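Local coordinates for gamma-glutamyltransferase 1 Threonine peptidase. MEROPS family T03 (Pseudomonas nitroreducens, PDB 7D9E), which probably transfers gamma-glutamyl groups from donors such as glutamine to amine acceptors or water, as a member of the N-terminal nucleophile hydrolase clan, at residues Ala61-Leu64 with Ala65-Pro69; Leu236-Ser239 with Asp240-Val243. All blocks are in the same frame, centred on the assembly; numbering follows the deposited sequence.

Contact 1: Ala61-Leu64 with Ala65-Pro69; sequences AFTL and AVTYP
A65 N bonds A61 O at 3.1 Å, the first of the backbone i to i+4 bonds that carry helix 53-67 through its last turns. This is the C-terminal end of a buried helix in the large subunit of a gamma-glutamyltranspeptidase. The pattern tightens at T63, whose carbonyl grips two donors. T67 N lies in its carbonyl plane, and the bond from T67 N to T63 O is fairly straight at 2.9 Å. V66 N stands above that plane, also 2.9 Å from T63 O, and adds an i to i+3 bond. By contrast, V66 N to F62 O is only a weak bond. Y68 N to L64 O, at 2.8 Å, closes the last turn. Y68 then leaves helical backbone angles, and P69 has no N-H to extend the ladder.

F62 and V66 both pack between helices 146-159 and 200-212, F62 on L150 and L206 among others. T63 OG1 turns back to a hydrogen bond with A59 O, which leaves T63 CG2 anti to its own N, the methyl on the side of T67. T67 OG1 sits between its backbone N and carbonyl carbon (chi1 68°) and is hydrogen-bonded to D36 OD2. T67 CG2 also lies over the preceding turn, 3.6 Å from T63 O. L64 packs on Y18 of the other chain, whose hydroxyl is hydrogen-bonded to A61 O, while the Y68 side chain is about 10 Å from the bound DON. L64 runs alongside the start of the Y68 side chain. The L64 methyl CD2 meets Y68 CB at 4.1 Å, and the same CD2 lies 3.7 Å from T67 OG1.

Contact 2: Leu236-Ser239 with Asp240-Val243; sequences LITS and DDLV
D241 OD2 accepts two hydrogen bonds from T238, the N-cap of helix 239-244. T238 N donates to D241 OD2 at 2.9 Å, on the anti lone pair of that oxygen. T238 OG1 donates to D241 OD2, also at 2.9 Å, but comes from above the carboxylate plane. The bond from T238 N is the side-chain-to-backbone half of a capping box. T238 OG1 stands between its own backbone N and carbonyl carbon (chi1 65°), which places it on the same oxygen as T238 N. A water gives OD2 a third donor and also donates to L236 O, 2.8 Å from that water. D241 OD1 is held by the backbone N of K99. With an alanine here in place of D241, T238 N, the K99 backbone N and the water would probably lose their shared carboxylate, and the T238 hydroxyl would be left to turn. Behind the cap, two backbone i to i+4 bonds follow: L242 N bonds T238 O at 3.2 Å and V243 N bonds S239 O at 2.9 Å. I237 CG2 touches L242 CG at 4.2 Å, the two side chains crossing at about a right angle. Both belong to the buried side: I237 rests on L226 and M230 of helix 221-233, while L242 packs on A223 and I227 of that helix and on Y218 of helix 214-219.

In the fold
Contact 1 ends a helix and contact 2 begins one. The two lie in different helices, their centres 24 Å apart and their nearest atoms about 14 Å apart. Contact 1 is wholly buried, among helices 37-48, 146-159 and 200-212 and against the other chain. Contact 2 is partly exposed, and no other chain of the assembly touches it. The chemistry follows the place. At 61-69 the bonds between the segments are all backbone, and the side chains are mostly apolar. At 236-243 backbone bonds are joined by a carboxylate, a hydroxyl and a water, and the buried I237 and L242 pack on helix 221-233.

Contact 1: Ala61-Leu64 with Ala65-Pro69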
loop_
_atom_site.group_PDB
_atom_site.type_symbol
_atom_site.label_atom_id
_atom_site.label_comp_id
_atom_site.label_asym_id
_atom_site.label_seq_id
_atom_site.Cartn_x
_atom_site.Cartn_y
_atom_site.Cartn_z
ATOM N N ALA A 61 -7.863 11.403 3.350
ATOM C CA ALA A 61 -8.277 10.014 3.197
ATOM C C ALA A 61 -9.762 9.907 2.895
ATOM O O ALA A 61 -10.174 9.087 2.071
ATOM C CB ALA A 61 -7.932 9.225 4.455
ATOM N N PHE A 62 -10.598 10.726 3.549
ATOM C CA PHE A 62 -12.015 10.672 3.191
ATOM C C PHE A 62 -12.255 11.264 1.810
ATOM O O PHE A 62 -13.115 10.772 1.067
ATOM C CB PHE A 62 -12.878 11.343 4.256
ATOM C CG PHE A 62 -13.097 10.501 5.487
ATOM C CD1 PHE A 62 -13.838 9.340 5.428
ATOM C CD2 PHE A 62 -12.564 10.892 6.704
ATOM C CE1 PHE A 62 -14.067 8.572 6.585
ATOM C CE2 PHE A 62 -12.785 10.137 7.861
ATOM C CZ PHE A 62 -13.509 8.969 7.789
ATOM N N THR A 63 -11.481 12.290 1.423
ATOM C CA THR A 63 -11.637 12.865 0.084
ATOM C C THR A 63 -11.350 11.827 -0.988
ATOM O O THR A 63 -12.137 11.662 -1.931
ATOM C CB THR A 63 -10.729 14.081 -0.093
ATOM O OG1 THR A 63 -11.216 15.151 0.723
ATOM C CG2 THR A 63 -10.749 14.569 -1.530
ATOM N N LEU A 64 -10.245 11.091 -0.843
ATOM C CA LEU A 64 -9.898 10.086 -1.841
ATOM C C LEU A 64 -10.855 8.897 -1.839
ATOM O O LEU A 64 -10.965 8.209 -2.863
ATOM C CB LEU A 64 -8.459 9.633 -1.629
ATOM C CG LEU A 64 -7.401 10.728 -1.780
ATOM C CD1 LEU A 64 -6.017 10.259 -1.304
ATOM C CD2 LEU A 64 -7.329 11.197 -3.222
ATOM N N ALA A 65 -11.549 8.641 -0.725
ATOM C CA ALA A 65 -12.602 7.636 -0.700
ATOM C C ALA A 65 -13.753 8.012 -1.623
ATOM O O ALA A 65 -14.537 7.137 -2.024
ATOM C CB ALA A 65 -13.088 7.460 0.734
ATOM N N VAL A 66 -13.855 9.294 -1.977
ATOM C CA VAL A 66 -14.809 9.779 -2.957
ATOM C C VAL A 66 -14.187 9.878 -4.347
ATOM O O VAL A 66 -14.740 9.367 -5.323
ATOM C CB VAL A 66 -15.378 11.142 -2.511
ATOM C CG1 VAL A 66 -16.347 11.667 -3.560
ATOM C CG2 VAL A 66 -16.045 11.035 -1.152
ATOM N N THR A 67 -13.034 10.537 -4.459
ATOM C CA THR A 67 -12.478 10.895 -5.756
ATOM C C THR A 67 -11.565 9.840 -6.354
ATOM O O THR A 67 -11.256 9.941 -7.545
ATOM C CB THR A 67 -11.723 12.235 -5.685
ATOM O OG1 THR A 67 -10.544 12.080 -4.884
ATOM C CG2 THR A 67 -12.619 13.325 -5.101
ATOM N N TYR A 68 -11.141 8.832 -5.572
ATOM C CA TYR A 68 -10.149 7.943 -6.154
ATOM C C TYR A 68 -10.739 6.550 -5.720
ATOM O O TYR A 68 -10.045 5.758 -5.073
ATOM C CB TYR A 68 -8.852 8.140 -5.445
ATOM C CG TYR A 68 -7.582 7.728 -6.168
ATOM C CD1 TYR A 68 -6.979 8.643 -7.002
ATOM C CD2 TYR A 68 -7.121 6.441 -6.212
ATOM C CE1 TYR A 68 -5.828 8.356 -7.685
ATOM C CE2 TYR A 68 -5.974 6.118 -6.954
ATOM C CZ TYR A 68 -5.350 7.094 -7.692
ATOM O OH TYR A 68 -4.226 6.846 -8.457
ATOM N N PRO A 69 -12.004 6.250 -6.054
ATOM C CA PRO A 69 -12.656 5.040 -5.505
ATOM C C PRO A 69 -12.025 3.717 -5.934
ATOM O O PRO A 69 -12.356 2.660 -5.348
ATOM C CB PRO A 69 -14.092 5.139 -6.045
ATOM C CG PRO A 69 -13.980 6.001 -7.257
ATOM C CD PRO A 69 -12.922 7.023 -6.895
#

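Contact 2: Leu236-Ser239 with Asp240-Val243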
loop_
_atom_site.group_PDB
_atom_site.type_symbol
_atom_site.label_atom_id
_atom_site.label_comp_id
_atom_site.label_asym_id
_atom_site.label_seq_id
_atom_site.Cartn_x
_atom_site.Cartn_y
_atom_site.Cartn_z
ATOM N N LEU A 236 -19.951 -13.091 4.340
ATOM C CA LEU A 236 -19.669 -13.667 5.648
ATOM C C LEU A 236 -19.687 -12.636 6.762
ATOM O O LEU A 236 -19.829 -13.013 7.927
ATOM C CB LEU A 236 -18.267 -14.279 5.633
ATOM C CG LEU A 236 -18.069 -15.592 4.902
ATOM C CD1 LEU A 236 -18.238 -15.399 3.421
ATOM C CD2 LEU A 236 -16.660 -16.112 5.183
ATOM N N ILE A 237 -19.540 -11.354 6.441
ATOM C CA ILE A 237 -19.393 -10.335 7.469
ATOM C C ILE A 237 -20.713 -10.150 8.196
ATOM O O ILE A 237 -21.783 -10.044 7.573
ATOM C CB ILE A 237 -18.900 -9.026 6.856
ATOM C CG1 ILE A 237 -17.483 -9.249 6.319
ATOM C CG2 ILE A 237 -18.857 -7.899 7.895
ATOM C CD1 ILE A 237 -16.968 -8.089 5.520
ATOM N N THR A 238 -20.640 -10.152 9.528
ATOM C CA THR A 238 -21.789 -10.023 10.413
ATOM C C THR A 238 -21.618 -8.811 11.324
ATOM O O THR A 238 -20.559 -8.202 11.399
ATOM C CB THR A 238 -21.952 -11.277 11.303
ATOM O OG1 THR A 238 -20.829 -11.387 12.187
ATOM C CG2 THR A 238 -22.088 -12.541 10.470
ATOM N N SER A 239 -22.688 -8.469 12.046
ATOM C CA SER A 239 -22.582 -7.404 13.042
ATOM C C SER A 239 -21.469 -7.691 14.049
ATOM O O SER A 239 -20.731 -6.778 14.448
ATOM C CB SER A 239 -23.927 -7.228 13.759
ATOM O OG SER A 239 -23.766 -6.344 14.863
ATOM N N ASP A 240 -21.312 -8.959 14.458
ATOM C CA ASP A 240 -20.253 -9.311 15.402
ATOM C C ASP A 240 -18.872 -8.942 14.859
ATOM O O ASP A 240 -18.009 -8.457 15.603
ATOM C CB ASP A 240 -20.275 -10.814 15.705
ATOM C CG ASP A 240 -21.326 -11.205 16.722
ATOM O OD1 ASP A 240 -22.272 -10.422 16.958
ATOM O OD2 ASP A 240 -21.202 -12.312 17.288
ATOM N N ASP A 241 -18.635 -9.193 13.563
ATOM C CA ASP A 241 -17.359 -8.854 12.948
ATOM C C ASP A 241 -17.108 -7.359 13.035
ATOM O O ASP A 241 -16.005 -6.924 13.381
ATOM C CB ASP A 241 -17.405 -9.258 11.473
ATOM C CG ASP A 241 -17.328 -10.750 11.279
ATOM O OD1 ASP A 241 -16.294 -11.347 11.621
ATOM O OD2 ASP A 241 -18.310 -11.336 10.800
ATOM N N LEU A 242 -18.141 -6.563 12.748
ATOM C CA LEU A 242 -17.985 -5.115 12.750
ATOM C C LEU A 242 -17.761 -4.580 14.158
ATOM O O LEU A 242 -16.870 -3.752 14.373
ATOM C CB LEU A 242 -19.201 -4.464 12.096
ATOM C CG LEU A 242 -19.351 -4.763 10.605
ATOM C CD1 LEU A 242 -20.721 -4.306 10.140
ATOM C CD2 LEU A 242 -18.257 -4.093 9.791
ATOM N N VAL A 243 -18.551 -5.039 15.134
ATOM C CA VAL A 243 -18.393 -4.496 16.481
ATOM C C VAL A 243 -17.062 -4.926 17.088
ATOM O O VAL A 243 -16.521 -4.228 17.952
ATOM C CB VAL A 243 -19.577 -4.846 17.411
ATOM C CG1 VAL A 243 -20.884 -4.316 16.835
ATOM C CG2 VAL A 243 -19.621 -6.326 17.672
HETATM O O HOH W 1 -18.333 -13.971 10.028
#